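Local coordinates for flavin reductase domain protein, FMN-binding (Shewanella baltica, PDB 3HMZ), which binds flavin mononucleotide and probably acts as a flavin-dependent oxidoreductase that uses NAD or NADP, at residues T31-A36 with Q91-V96; D42-A47 with N106-C111; V81-T86 with A127-W132. One frame throughout, in Å; residues are numbered along the deposited sequence.

How the interactions relate
The three contacts share one antiparallel barrel and grade away from the flavin. Strand 32-38 lies between the other two strands: V34 N is 2.8 Å from M45 O of interaction 2, and L33 N is 2.8 Å from Q83 O of interaction 3, both probable hydrogen bonds. Interactions 1 and 2 lie side by side, their centres about 7 Å apart, and both touch FMN; helices 90-96 and 107-111, which follow each other in the chain, bring V96 and K107 together beside the cofactor. Interaction 3, whose centre is about 9 Å from that of interaction 1, lies farther from FMN, the P85 side chain being about 8 Å from it.

Interaction 1 of 3, residues T31-A36 with Q91-V96; sequences TVLVSA and QLTHRV. With FMN (flavin mononucleotide), chain B.
L33 carries this contact, meeting L92, T93 and V96 where helix 90-96 packs on strand 32-38 of the split barrel characteristic of FMN-binding flavin reductases. The strand and helix segments cross at 53°, with their axes 9.5 Å apart. The CB of L33 points toward the helix, and CG sits anti to the carbonyl carbon (chi1 -49°), which directs both methyls at the helix side chains. CD1 runs to the end of L92, where it meets CD2 at 3.6 Å. CD2 turns to the next part of the helix and rests against T93, 3.8 Å from its OG1 and 3.9 Å from its CG2, while V96 CG2 reaches the same L33 methyl at 4.0 Å. One leucine methyl thus touches residues about a turn apart on the helix. The hydroxyl it lies against is already committed, T93 OG1 being bonded to Q89 O, and L33 CD2 rests against both this oxygen and the CG2 methyl. T31, whose OG1 is bonded to Y183 N, adds a looser methyl contact, its CG2 facing T93 CG2. That T31 methyl is also 4.1 Å from C7M of the flavin, so the apolar packing runs on to the dimethylbenzene end of the cofactor. The CB of H94 points away from the strand; A198 of the second subunit packs on this residue, and H94 CD2 approaches FMN C8M obliquely. At the helix end, V96 O lies 3.4 Å from C4' of the FMN ribityl chain.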
loop_
_atom_site.group_PDB
_atom_site.type_symbol
_atom_site.label_atom_id
_atom_site.label_comp_id
_atom_site.label_asym_id
_atom_site.label_seq_id
_atom_site.Cartn_x
_atom_site.Cartn_y
_atom_site.Cartn_z
ATOM N N THR A 31 -4.442 -4.818 2.669
ATOM C CA THR A 31 -3.673 -5.922 3.205
ATOM C C THR A 31 -4.121 -7.143 2.388
ATOM O O THR A 31 -5.297 -7.277 2.051
ATOM C CB THR A 31 -3.937 -6.065 4.695
ATOM O OG1 THR A 31 -3.376 -4.910 5.338
ATOM C CG2 THR A 31 -3.333 -7.309 5.238
ATOM N N VAL A 32 -3.154 -7.985 2.020
ATOM C CA VAL A 32 -3.401 -9.130 1.179
ATOM C C VAL A 32 -3.074 -10.434 1.852
ATOM O O VAL A 32 -2.496 -10.449 2.949
ATOM C CB VAL A 32 -2.596 -9.028 -0.146
ATOM C CG1 VAL A 32 -2.887 -7.692 -0.852
ATOM C CG2 VAL A 32 -1.081 -9.137 0.093
ATOM N N LEU A 33 -3.492 -11.518 1.207
ATOM C CA LEU A 33 -3.007 -12.862 1.569
ATOM C C LEU A 33 -2.039 -13.288 0.466
ATOM O O LEU A 33 -2.308 -13.118 -0.716
ATOM C CB LEU A 33 -4.131 -13.886 1.720
ATOM C CG LEU A 33 -5.300 -13.454 2.578
ATOM C CD1 LEU A 33 -6.352 -14.571 2.540
ATOM C CD2 LEU A 33 -4.910 -13.068 3.989
ATOM N N VAL A 34 -0.898 -13.822 0.877
ATOM C CA VAL A 34 0.125 -14.370 -0.023
ATOM C C VAL A 34 0.015 -15.885 0.081
ATOM O O VAL A 34 0.090 -16.456 1.171
ATOM C CB VAL A 34 1.564 -13.936 0.367
ATOM C CG1 VAL A 34 2.601 -14.435 -0.683
ATOM C CG2 VAL A 34 1.621 -12.393 0.597
ATOM N N SER A 35 -0.224 -16.538 -1.045
ATOM C CA SER A 35 -0.231 -18.012 -1.067
ATOM C C SER A 35 0.788 -18.566 -2.039
ATOM O O SER A 35 1.101 -17.958 -3.073
ATOM C CB SER A 35 -1.626 -18.522 -1.360
ATOM O OG SER A 35 -2.054 -18.086 -2.636
ATOM N N ALA A 36 1.247 -19.783 -1.734
ATOM C CA ALA A 36 2.280 -20.419 -2.538
ATOM C C ALA A 36 2.256 -21.917 -2.303
ATOM O O ALA A 36 1.704 -22.381 -1.299
ATOM C CB ALA A 36 3.693 -19.811 -2.218
ATOM N N GLN A 91 -10.979 -12.755 10.690
ATOM C CA GLN A 91 -10.309 -13.724 11.580
ATOM C C GLN A 91 -9.293 -14.541 10.793
ATOM O O GLN A 91 -8.173 -14.742 11.256
ATOM C CB GLN A 91 -11.275 -14.692 12.287
ATOM C CG GLN A 91 -12.490 -14.118 12.962
ATOM C CD GLN A 91 -12.280 -12.895 13.812
ATOM O OE1 GLN A 91 -11.285 -12.776 14.510
ATOM N NE2 GLN A 91 -13.297 -12.005 13.838
ATOM N N LEU A 92 -9.670 -14.992 9.596
ATOM C CA LEU A 92 -8.775 -15.759 8.737
ATOM C C LEU A 92 -7.480 -14.996 8.478
ATOM O O LEU A 92 -6.368 -15.542 8.578
ATOM C CB LEU A 92 -9.446 -16.102 7.407
ATOM C CG LEU A 92 -8.712 -16.933 6.344
ATOM C CD1 LEU A 92 -9.699 -17.617 5.352
ATOM C CD2 LEU A 92 -7.708 -16.114 5.546
ATOM N N THR A 93 -7.642 -13.705 8.172
ATOM C CA THR A 93 -6.479 -12.867 7.813
ATOM C C THR A 93 -5.525 -12.715 8.985
ATOM O O THR A 93 -4.313 -12.929 8.856
ATOM C CB THR A 93 -6.936 -11.522 7.268
ATOM O OG1 THR A 93 -7.752 -11.739 6.104
ATOM C CG2 THR A 93 -5.754 -10.621 6.911
ATOM N N HIS A 94 -6.095 -12.429 10.142
ATOM C CA HIS A 94 -5.266 -12.285 11.319
ATOM C C HIS A 94 -4.609 -13.605 11.720
ATOM O O HIS A 94 -3.432 -13.632 12.067
ATOM C CB HIS A 94 -6.095 -11.707 12.462
ATOM C CG HIS A 94 -5.254 -11.266 13.613
ATOM N ND1 HIS A 94 -5.150 -12.038 14.731
ATOM C CD2 HIS A 94 -4.378 -10.241 13.766
ATOM C CE1 HIS A 94 -4.319 -11.458 15.587
ATOM N NE2 HIS A 94 -3.841 -10.357 15.031
ATOM N N ARG A 95 -5.357 -14.704 11.587
ATOM C CA ARG A 95 -4.850 -16.027 11.964
ATOM C C ARG A 95 -3.702 -16.481 11.091
ATOM O O ARG A 95 -2.684 -16.967 11.607
ATOM C CB ARG A 95 -5.959 -17.082 11.946
ATOM C CG ARG A 95 -6.948 -16.956 13.081
ATOM C CD ARG A 95 -7.996 -18.064 12.978
ATOM N NE ARG A 95 -9.058 -17.869 13.948
ATOM C CZ ARG A 95 -9.974 -18.777 14.250
ATOM N NH1 ARG A 95 -9.943 -19.966 13.683
ATOM N NH2 ARG A 95 -10.910 -18.496 15.141
ATOM N N VAL A 96 -3.841 -16.340 9.769
ATOM C CA VAL A 96 -2.744 -16.762 8.870
ATOM C C VAL A 96 -1.503 -15.885 9.016
ATOM O O VAL A 96 -0.419 -16.312 8.637
ATOM C CB VAL A 96 -3.132 -16.874 7.380
ATOM C CG1 VAL A 96 -4.276 -17.931 7.201
ATOM C CG2 VAL A 96 -3.529 -15.533 6.790
HETATM N N1 FMN B . 4.914 -10.721 7.252
HETATM C C2 FMN B . 5.715 -10.308 6.214
HETATM O O2 FMN B . 6.768 -10.906 5.997
HETATM N N3 FMN B . 5.299 -9.253 5.423
HETATM C C4 FMN B . 4.144 -8.568 5.643
HETATM O O4 FMN B . 3.858 -7.602 4.887
HETATM C C4A FMN B . 3.347 -8.988 6.720
HETATM N N5 FMN B . 2.148 -8.360 7.001
HETATM C C5A FMN B . 1.246 -8.869 7.923
HETATM C C6 FMN B . -0.040 -8.324 8.063
HETATM C C7 FMN B . -0.937 -8.819 9.003
HETATM C C7M FMN B . -2.311 -8.239 9.126
HETATM C C8 FMN B . -0.542 -9.878 9.825
HETATM C C8M FMN B . -1.479 -10.447 10.872
HETATM C C9 FMN B . 0.728 -10.413 9.668
HETATM C C9A FMN B . 1.649 -9.947 8.741
HETATM N N10 FMN B . 2.920 -10.486 8.562
HETATM C C10 FMN B . 3.731 -10.065 7.521
HETATM C "C1'" FMN B . 3.374 -11.707 9.315
HETATM C "C2'" FMN B . 3.170 -13.042 8.586
HETATM O "O2'" FMN B . 1.877 -13.127 7.964
HETATM C "C3'" FMN B . 3.352 -14.126 9.641
HETATM O "O3'" FMN B . 4.705 -14.109 10.089
HETATM C "C4'" FMN B . 2.868 -15.521 9.198
HETATM O "O4'" FMN B . 2.664 -16.282 10.385
HETATM C "C5'" FMN B . 3.825 -16.254 8.280
HETATM O "O5'" FMN B . 3.268 -17.544 8.026
HETATM P P FMN B . 4.169 -18.695 7.374
HETATM O O1P FMN B . 3.277 -19.920 7.475
HETATM O O2P FMN B . 4.544 -18.323 5.967
HETATM O O3P FMN B . 5.419 -18.833 8.202
#

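Interaction 2 of 3, residues D42-A47 with N106-C111; sequences DNVMAA and NKLLNC. With FMN (flavin mononucleotide), chain B; EDO (1,2-ethanediol), chain F.
K107 crosses the N43 side chain at about a right angle, its CD 3.5 Å from N43 OD1. With every torsion near 180°, the lysine reaches from helix 107-111 to strand 41-55, and its NZ donates to V44 O at 2.7 Å, tilted 18° from the carbonyl plane. The same ammonium group binds FMN O1P at 2.9 Å and makes a weak bond to O5', while V96 O and, weakly, Q99 O also accept from it. N43 grips O1P as well: its ND2 donates at 2.8 Å in a nearly straight bond of 173°. N43 OD1 is buried without a partner. Beside this polar cluster, L108 sets CD2 against V44 CG2 (3.8 Å) and CD1 over the backbone of D42, whose carboxylate pairs with R37. Further along the strand, A46 O accepts the ribityl O2' hydroxyl at 2.8 Å, and selenomethionine M45 brings CE to 3.3 Å from FMN C2. With two donors converging on O1P, and backbone carbonyls grouped around NZ, the site is likely to favour a charged lysine and to partly neutralise the cofactor phosphate.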
loop_
_atom_site.group_PDB
_atom_site.type_symbol
_atom_site.label_atom_id
_atom_site.label_comp_id
_atom_site.label_asym_id
_atom_site.label_seq_id
_atom_site.Cartn_x
_atom_site.Cartn_y
_atom_site.Cartn_z
ATOM N N ASP A 42 0.852 -26.499 0.268
ATOM C CA ASP A 42 0.341 -25.128 0.136
ATOM C C ASP A 42 0.492 -24.357 1.430
ATOM O O ASP A 42 0.476 -24.910 2.530
ATOM C CB ASP A 42 -1.147 -25.177 -0.261
ATOM C CG ASP A 42 -1.365 -25.709 -1.658
ATOM O OD1 ASP A 42 -0.591 -25.359 -2.551
ATOM O OD2 ASP A 42 -2.350 -26.430 -1.904
ATOM N N ASN A 43 0.600 -23.041 1.289
ATOM C CA ASN A 43 0.624 -22.180 2.426
ATOM C C ASN A 43 0.015 -20.824 2.086
ATOM O O ASN A 43 -0.068 -20.448 0.924
ATOM C CB ASN A 43 2.025 -21.959 2.986
ATOM C CG ASN A 43 2.016 -21.528 4.430
ATOM O OD1 ASN A 43 1.032 -21.714 5.153
ATOM N ND2 ASN A 43 3.137 -20.954 4.872
ATOM N N VAL A 44 -0.446 -20.160 3.130
ATOM C CA VAL A 44 -1.021 -18.823 3.044
ATOM C C VAL A 44 -0.512 -18.032 4.276
ATOM O O VAL A 44 -0.525 -18.540 5.385
ATOM C CB VAL A 44 -2.580 -18.859 3.059
ATOM C CG1 VAL A 44 -3.179 -17.409 2.960
ATOM C CG2 VAL A 44 -3.153 -19.827 1.995
HETATM N N MSE A 45 -0.124 -16.777 4.055
HETATM C CA MSE A 45 0.174 -15.825 5.122
HETATM C C MSE A 45 -0.460 -14.470 4.792
HETATM O O MSE A 45 -0.924 -14.262 3.673
HETATM C CB MSE A 45 1.685 -15.638 5.315
HETATM C CG MSE A 45 2.422 -15.067 4.101
HETATM SE SE MSE A 45 4.247 -14.622 4.458
HETATM C CE MSE A 45 4.151 -12.702 4.483
ATOM N N ALA A 46 -0.472 -13.582 5.782
ATOM C CA ALA A 46 -0.956 -12.210 5.599
ATOM C C ALA A 46 0.236 -11.305 5.273
ATOM O O ALA A 46 1.344 -11.480 5.821
ATOM C CB ALA A 46 -1.676 -11.695 6.823
ATOM N N ALA A 47 0.023 -10.360 4.361
ATOM C CA ALA A 47 1.012 -9.326 4.052
ATOM C C ALA A 47 0.356 -7.961 3.892
ATOM O O ALA A 47 -0.467 -7.766 2.987
ATOM C CB ALA A 47 1.853 -9.649 2.797
ATOM N N ASN A 106 -1.077 -28.451 9.870
ATOM C CA ASN A 106 -2.505 -28.240 9.682
ATOM C C ASN A 106 -2.885 -26.771 9.729
ATOM O O ASN A 106 -4.042 -26.471 9.921
ATOM C CB ASN A 106 -3.309 -29.032 10.734
ATOM C CG ASN A 106 -3.175 -30.537 10.566
ATOM O OD1 ASN A 106 -3.060 -31.269 11.574
ATOM N ND2 ASN A 106 -3.128 -31.005 9.347
ATOM N N LYS A 107 -1.931 -25.860 9.558
ATOM C CA LYS A 107 -2.230 -24.418 9.602
ATOM C C LYS A 107 -3.505 -24.029 8.855
ATOM O O LYS A 107 -4.352 -23.323 9.414
ATOM C CB LYS A 107 -1.046 -23.612 9.043
ATOM C CG LYS A 107 -1.319 -22.135 8.964
ATOM C CD LYS A 107 -0.154 -21.347 8.458
ATOM C CE LYS A 107 -0.526 -19.844 8.396
ATOM N NZ LYS A 107 0.586 -19.020 7.803
ATOM N N LEU A 108 -3.619 -24.464 7.606
ATOM C CA LEU A 108 -4.745 -24.030 6.771
ATOM C C LEU A 108 -6.075 -24.469 7.337
ATOM O O LEU A 108 -6.993 -23.648 7.422
ATOM C CB LEU A 108 -4.532 -24.379 5.302
ATOM C CG LEU A 108 -3.263 -23.771 4.689
ATOM C CD1 LEU A 108 -3.238 -24.068 3.191
ATOM C CD2 LEU A 108 -3.078 -22.217 4.905
ATOM N N LEU A 109 -6.177 -25.730 7.792
ATOM C CA LEU A 109 -7.458 -26.139 8.388
ATOM C C LEU A 109 -7.680 -25.396 9.722
ATOM O O LEU A 109 -8.821 -25.034 10.015
ATOM C CB LEU A 109 -7.682 -27.671 8.448
ATOM C CG LEU A 109 -7.069 -28.612 9.466
ATOM C CD1 LEU A 109 -7.424 -28.250 10.921
ATOM C CD2 LEU A 109 -7.485 -30.015 9.215
ATOM N N ASN A 110 -6.629 -25.123 10.500
ATOM C CA ASN A 110 -6.745 -24.350 11.741
ATOM C C ASN A 110 -7.226 -22.922 11.546
ATOM O O ASN A 110 -7.971 -22.382 12.372
ATOM C CB ASN A 110 -5.379 -24.244 12.450
ATOM C CG ASN A 110 -4.821 -25.571 12.871
ATOM O OD1 ASN A 110 -5.507 -26.632 12.901
ATOM N ND2 ASN A 110 -3.515 -25.540 13.171
ATOM N N CYS A 111 -6.810 -22.314 10.442
ATOM C CA CYS A 111 -7.101 -20.925 10.140
ATOM C C CYS A 111 -8.403 -20.768 9.331
ATOM O O CYS A 111 -8.821 -19.647 9.084
ATOM C CB CYS A 111 -5.928 -20.285 9.381
ATOM S SG CYS A 111 -4.423 -20.052 10.356
HETATM N N1 FMN B . 4.914 -10.721 7.252
HETATM C C2 FMN B . 5.715 -10.308 6.214
HETATM O O2 FMN B . 6.768 -10.906 5.997
HETATM N N3 FMN B . 5.299 -9.253 5.423
HETATM C C4 FMN B . 4.144 -8.568 5.643
HETATM O O4 FMN B . 3.858 -7.602 4.887
HETATM C C4A FMN B . 3.347 -8.988 6.720
HETATM N N5 FMN B . 2.148 -8.360 7.001
HETATM C C5A FMN B . 1.246 -8.869 7.923
HETATM C C6 FMN B . -0.040 -8.324 8.063
HETATM C C7 FMN B . -0.937 -8.819 9.003
HETATM C C7M FMN B . -2.311 -8.239 9.126
HETATM C C8 FMN B . -0.542 -9.878 9.825
HETATM C C8M FMN B . -1.479 -10.447 10.872
HETATM C C9 FMN B . 0.728 -10.413 9.668
HETATM C C9A FMN B . 1.649 -9.947 8.741
HETATM N N10 FMN B . 2.920 -10.486 8.562
HETATM C C10 FMN B . 3.731 -10.065 7.521
HETATM C "C1'" FMN B . 3.374 -11.707 9.315
HETATM C "C2'" FMN B . 3.170 -13.042 8.586
HETATM O "O2'" FMN B . 1.877 -13.127 7.964
HETATM C "C3'" FMN B . 3.352 -14.126 9.641
HETATM O "O3'" FMN B . 4.705 -14.109 10.089
HETATM C "C4'" FMN B . 2.868 -15.521 9.198
HETATM O "O4'" FMN B . 2.664 -16.282 10.385
HETATM C "C5'" FMN B . 3.825 -16.254 8.280
HETATM O "O5'" FMN B . 3.268 -17.544 8.026
HETATM P P FMN B . 4.169 -18.695 7.374
HETATM O O1P FMN B . 3.277 -19.920 7.475
HETATM O O2P FMN B . 4.544 -18.323 5.967
HETATM O O3P FMN B . 5.419 -18.833 8.202
HETATM C C1 EDO F . -12.839 -18.476 10.128
HETATM O O1 EDO F . -13.112 -19.865 9.853
HETATM C C2 EDO F . -11.422 -18.143 9.695
HETATM O O2 EDO F . -10.499 -18.558 10.679
#

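Interaction 3 of 3, residues V81-T86 with A127-W132; sequences VIQVPT and AGCSAW. With EDO (1,2-ethanediol), chain E.
Q83 and W132 face each other as an antiparallel non-hydrogen-bonded pair, the amide plane turned 86° from the indole plane. Q83 OE1 comes in at the ring edge, in the plane of the indole, 3.4 Å from W132 CD1. Q83 is bent to reach it: CG sits between the backbone N and the carbonyl carbon (chi1 52°), and the chain turns again about the CB–CG bond (chi2 -113°). Both polar ends converge on V126, where OE1 accepts from its N and W132 NE1 donates to its O. Q83 NE2 goes to S35 OG and L33 O, tying strand 32-38 to the pair. V81 CG1 also lies at the edge of the indole, 4.2 Å from W132 CB, and the ring of F116 meets W132 edge-to-face. With an alanine in place of W132, V126 O would probably lose its indole donor and the Q83 amide its flanking ring edge.

V84 and A131 project on the reverse of the sheet, with V84 CG2 4.1 Å from A131 CB. V84 N donates to A131 O, and S130 N donates to V84 O, both at 2.9 Å. Beyond them the two segments are bridged by water, one molecule linking P85 O with S130 OG and another T86 OG1 with G128 O. The pairing of strands 79-84 and 131-138, continued past their ends by S130 and the waters, joins adjacent staves of the antiparallel barrel at the core of the flavin reductase-like fold.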
loop_
_atom_site.group_PDB
_atom_site.type_symbol
_atom_site.label_atom_id
_atom_site.label_comp_id
_atom_site.label_asym_id
_atom_site.label_seq_id
_atom_site.Cartn_x
_atom_site.Cartn_y
_atom_site.Cartn_z
ATOM N N VAL A 81 0.459 -16.384 -5.336
ATOM C CA VAL A 81 -0.772 -15.652 -5.584
ATOM C C VAL A 81 -0.869 -14.568 -4.489
ATOM O O VAL A 81 -0.561 -14.787 -3.297
ATOM C CB VAL A 81 -2.044 -16.529 -5.561
ATOM C CG1 VAL A 81 -3.331 -15.674 -5.739
ATOM C CG2 VAL A 81 -1.969 -17.646 -6.625
ATOM N N ILE A 82 -1.264 -13.385 -4.948
ATOM C CA ILE A 82 -1.640 -12.254 -4.066
ATOM C C ILE A 82 -3.147 -12.130 -4.212
ATOM O O ILE A 82 -3.681 -12.076 -5.317
ATOM C CB ILE A 82 -0.969 -10.942 -4.483
ATOM C CG1 ILE A 82 0.556 -11.041 -4.286
ATOM C CG2 ILE A 82 -1.541 -9.735 -3.723
ATOM C CD1 ILE A 82 0.990 -11.266 -2.838
ATOM N N GLN A 83 -3.844 -12.126 -3.089
ATOM C CA GLN A 83 -5.292 -12.025 -3.110
ATOM C C GLN A 83 -5.780 -11.086 -2.025
ATOM O O GLN A 83 -5.143 -10.921 -0.998
ATOM C CB GLN A 83 -5.961 -13.412 -3.024
ATOM C CG GLN A 83 -5.491 -14.307 -1.873
ATOM C CD GLN A 83 -4.747 -15.506 -2.344
ATOM O OE1 GLN A 83 -5.376 -16.393 -2.947
ATOM N NE2 GLN A 83 -3.440 -15.572 -2.056
ATOM N N VAL A 84 -6.913 -10.457 -2.301
ATOM C CA VAL A 84 -7.482 -9.414 -1.463
ATOM C C VAL A 84 -8.571 -9.992 -0.581
ATOM O O VAL A 84 -9.655 -10.317 -1.085
ATOM C CB VAL A 84 -8.033 -8.263 -2.347
ATOM C CG1 VAL A 84 -8.571 -7.154 -1.479
ATOM C CG2 VAL A 84 -6.923 -7.681 -3.291
ATOM N N PRO A 85 -8.320 -10.114 0.725
ATOM C CA PRO A 85 -9.340 -10.639 1.615
ATOM C C PRO A 85 -10.438 -9.589 1.882
ATOM O O PRO A 85 -10.284 -8.396 1.580
ATOM C CB PRO A 85 -8.552 -10.995 2.880
ATOM C CG PRO A 85 -7.479 -10.004 2.897
ATOM C CD PRO A 85 -7.069 -9.892 1.448
ATOM N N THR A 86 -11.525 -10.092 2.435
ATOM C CA THR A 86 -12.691 -9.300 2.768
ATOM C C THR A 86 -12.824 -9.147 4.278
ATOM O O THR A 86 -12.213 -9.884 5.048
ATOM C CB THR A 86 -13.955 -9.987 2.279
ATOM O OG1 THR A 86 -14.112 -11.190 3.030
ATOM C CG2 THR A 86 -13.921 -10.221 0.775
ATOM N N ALA A 127 -10.317 -19.187 -1.363
ATOM C CA ALA A 127 -11.755 -18.983 -1.537
ATOM C C ALA A 127 -12.272 -17.851 -0.652
ATOM O O ALA A 127 -11.797 -17.681 0.471
ATOM C CB ALA A 127 -12.554 -20.277 -1.198
ATOM N N GLY A 128 -13.193 -17.060 -1.189
ATOM C CA GLY A 128 -13.861 -16.005 -0.456
ATOM C C GLY A 128 -13.266 -14.623 -0.622
ATOM O O GLY A 128 -13.865 -13.633 -0.195
ATOM N N CYS A 129 -12.062 -14.530 -1.206
ATOM C CA CYS A 129 -11.431 -13.228 -1.417
ATOM C C CYS A 129 -12.187 -12.498 -2.532
ATOM O O CYS A 129 -13.032 -13.088 -3.229
ATOM C CB CYS A 129 -9.979 -13.414 -1.823
ATOM S SG CYS A 129 -8.997 -14.178 -0.500
ATOM N N SER A 130 -11.909 -11.208 -2.656
ATOM C CA SER A 130 -12.522 -10.404 -3.705
ATOM C C SER A 130 -11.748 -10.421 -5.024
ATOM O O SER A 130 -12.329 -10.136 -6.060
ATOM C CB SER A 130 -12.741 -8.975 -3.241
ATOM O OG SER A 130 -11.522 -8.394 -2.881
ATOM N N ALA A 131 -10.442 -10.674 -4.961
ATOM C CA ALA A 131 -9.596 -10.590 -6.142
ATOM C C ALA A 131 -8.344 -11.400 -5.928
ATOM O O ALA A 131 -7.909 -11.585 -4.776
ATOM C CB ALA A 131 -9.223 -9.094 -6.402
ATOM N N TRP A 132 -7.778 -11.889 -7.043
ATOM C CA TRP A 132 -6.596 -12.728 -7.046
ATOM C C TRP A 132 -5.683 -12.328 -8.201
ATOM O O TRP A 132 -6.169 -12.051 -9.302
ATOM C CB TRP A 132 -6.961 -14.192 -7.240
ATOM C CG TRP A 132 -7.984 -14.747 -6.284
ATOM C CD1 TRP A 132 -7.733 -15.486 -5.167
ATOM C CD2 TRP A 132 -9.408 -14.642 -6.390
ATOM N NE1 TRP A 132 -8.912 -15.816 -4.540
ATOM C CE2 TRP A 132 -9.955 -15.300 -5.267
ATOM C CE3 TRP A 132 -10.266 -14.017 -7.286
ATOM C CZ2 TRP A 132 -11.310 -15.383 -5.063
ATOM C CZ3 TRP A 132 -11.599 -14.098 -7.092
ATOM C CH2 TRP A 132 -12.117 -14.776 -5.980
HETATM C C1 EDO E . -14.616 -19.122 -5.692
HETATM O O1 EDO E . -13.842 -20.095 -6.418
HETATM C C2 EDO E . -13.742 -18.536 -4.604
HETATM O O2 EDO E . -14.393 -17.607 -3.749
HETATM O O HOH W 1 -12.064 -7.187 -0.420
HETATM O O HOH W 2 -15.370 -13.445 1.984
#